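PDB 6NZS: dextranase from Pseudarthrobacter oxydans, which catalyses the endohydrolysis of (1->6)-alpha-D-glucosidic linkages in dextran, as a member of glycoside hydrolase family 49. Local coordinates for residues A[177-182]-A[434-439]. Residues are numbered along the deposited sequence; the frame is centred on the assembly and turned at random.
Sequences AIHTEP and IHNRMY
His179 and His435 meet rim to rim, neither over the other's face, their planes at 88°; each bonding nitrogen lies in the plane of the partner ring, and His179 NE2 and His435 ND1 share a hydrogen bond of 2.8 Å. Imidazole suits both places because each ring has a second nitrogen to spend: His179 ND1 bonds the Met484 carbonyl, His435 NE2 Glu149. A chi1 of -163° swings the His179 ring away from its own backbone N and across to 434-439, where Asn436 N lies 3.6 Å above its plane. Glu181 offers a methylene and a carboxylate: CB makes a CH-pi contact over the His435 face, 3.8 Å from the centroid, while the extended chain carries OE2 to Arg437 NH1, a salt bridge of 2.7 Å through the syn lone pair, short but bent (136°), the two planes steeply turned. Tyr155 and Trp406 also bond this carboxylate; arginine, with several N-H groups, adds a salt bridge from NH2 to Glu409. Branched, apolar Ile178 packs CD1 on Tyr439 CB at 3.8 Å, and a water bridges the Ile178 and Met438 carbonyls. A leucine in place of His179 would probably leave His435 ND1 and the Met484 carbonyl without this partner. Such multiple bonding probably fixes these buried groups' rotation where Ig-like domain meets beta-solenoid.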
# COMPACT_ATOMS: atom_id res chain seq x y z
N ALA A 177 12.07 12.99 16.82
CA ALA A 177 10.79 12.91 16.11
C ALA A 177 10.95 12.20 14.78
O ALA A 177 11.88 12.48 14.02
CB ALA A 177 10.22 14.32 15.89
N ILE A 178 10.04 11.28 14.50
CA ILE A 178 10.02 10.52 13.25
C ILE A 178 8.88 10.97 12.34
O ILE A 178 9.09 11.23 11.15
CB ILE A 178 9.98 9.00 13.52
CG1 ILE A 178 11.28 8.54 14.20
CG2 ILE A 178 9.70 8.21 12.25
CD1 ILE A 178 12.56 8.86 13.41
N HIS A 179 7.66 11.06 12.87
CA HIS A 179 6.53 11.43 12.04
C HIS A 179 5.31 11.71 12.92
O HIS A 179 5.16 11.11 13.98
CB HIS A 179 6.20 10.30 11.05
CG HIS A 179 5.33 10.75 9.91
ND1 HIS A 179 5.84 11.40 8.80
CD2 HIS A 179 3.99 10.67 9.73
CE1 HIS A 179 4.84 11.69 7.98
NE2 HIS A 179 3.71 11.27 8.52
N THR A 180 4.45 12.61 12.45
CA THR A 180 3.21 12.97 13.14
C THR A 180 2.02 12.54 12.29
O THR A 180 1.96 12.86 11.09
CB THR A 180 3.18 14.47 13.40
OG1 THR A 180 4.24 14.81 14.30
CG2 THR A 180 1.85 14.89 14.02
N GLU A 181 1.08 11.82 12.88
CA GLU A 181 -0.04 11.28 12.12
C GLU A 181 -1.17 10.96 13.10
O GLU A 181 -0.96 10.95 14.33
CB GLU A 181 0.38 10.01 11.36
CG GLU A 181 0.64 8.85 12.32
CD GLU A 181 1.24 7.60 11.69
OE1 GLU A 181 1.39 7.54 10.46
OE2 GLU A 181 1.57 6.67 12.45
N PRO A 182 -2.39 10.71 12.59
CA PRO A 182 -3.47 10.27 13.49
C PRO A 182 -3.12 8.94 14.14
O PRO A 182 -2.65 8.01 13.48
CB PRO A 182 -4.67 10.13 12.55
CG PRO A 182 -4.36 11.08 11.41
CD PRO A 182 -2.88 10.97 11.22
N ILE A 434 1.54 9.92 1.98
CA ILE A 434 0.91 10.85 2.91
C ILE A 434 1.50 10.73 4.31
O ILE A 434 1.47 11.70 5.07
CB ILE A 434 -0.63 10.74 2.91
CG1 ILE A 434 -1.10 9.31 3.21
CG2 ILE A 434 -1.22 11.27 1.60
CD1 ILE A 434 -2.61 9.26 3.56
N HIS A 435 1.99 9.55 4.68
CA HIS A 435 2.64 9.33 5.96
C HIS A 435 3.69 8.26 5.78
O HIS A 435 3.63 7.45 4.85
CB HIS A 435 1.62 8.85 7.01
CG HIS A 435 0.63 9.90 7.37
ND1 HIS A 435 0.99 11.06 8.01
CD2 HIS A 435 -0.71 9.98 7.16
CE1 HIS A 435 -0.08 11.82 8.19
NE2 HIS A 435 -1.12 11.18 7.69
N ASN A 436 4.64 8.24 6.71
CA ASN A 436 5.62 7.16 6.76
C ASN A 436 6.24 7.16 8.14
O ASN A 436 6.33 8.20 8.79
CB ASN A 436 6.72 7.34 5.70
CG ASN A 436 7.73 8.40 6.08
OD1 ASN A 436 8.80 8.08 6.60
ND2 ASN A 436 7.39 9.66 5.84
N ARG A 437 6.69 5.98 8.58
CA ARG A 437 7.37 5.85 9.86
C ARG A 437 8.75 5.23 9.68
O ARG A 437 9.21 4.45 10.51
CB ARG A 437 6.53 5.05 10.87
CG ARG A 437 5.31 5.82 11.41
CD ARG A 437 4.73 5.17 12.67
NE ARG A 437 4.35 3.78 12.45
CZ ARG A 437 3.20 3.38 11.93
NH1 ARG A 437 2.27 4.26 11.56
NH2 ARG A 437 2.96 2.08 11.76
N MET A 438 9.42 5.58 8.58
CA MET A 438 10.75 5.05 8.32
C MET A 438 11.74 5.73 9.26
O MET A 438 11.91 6.96 9.23
CB MET A 438 11.12 5.25 6.85
CG MET A 438 10.19 4.46 5.91
SD MET A 438 10.69 4.45 4.17
CE MET A 438 10.54 6.18 3.77
N TYR A 439 12.38 4.95 10.14
CA TYR A 439 12.94 5.53 11.35
C TYR A 439 14.38 5.16 11.67
O TYR A 439 14.90 5.66 12.66
CB TYR A 439 12.08 5.15 12.58
CG TYR A 439 12.13 3.67 12.98
CD1 TYR A 439 13.09 3.20 13.88
CD2 TYR A 439 11.21 2.76 12.48
CE1 TYR A 439 13.12 1.86 14.26
CE2 TYR A 439 11.23 1.43 12.86
CZ TYR A 439 12.19 0.99 13.75
OH TYR A 439 12.21 -0.33 14.12
O HOH W 1 10.56 9.77 9.19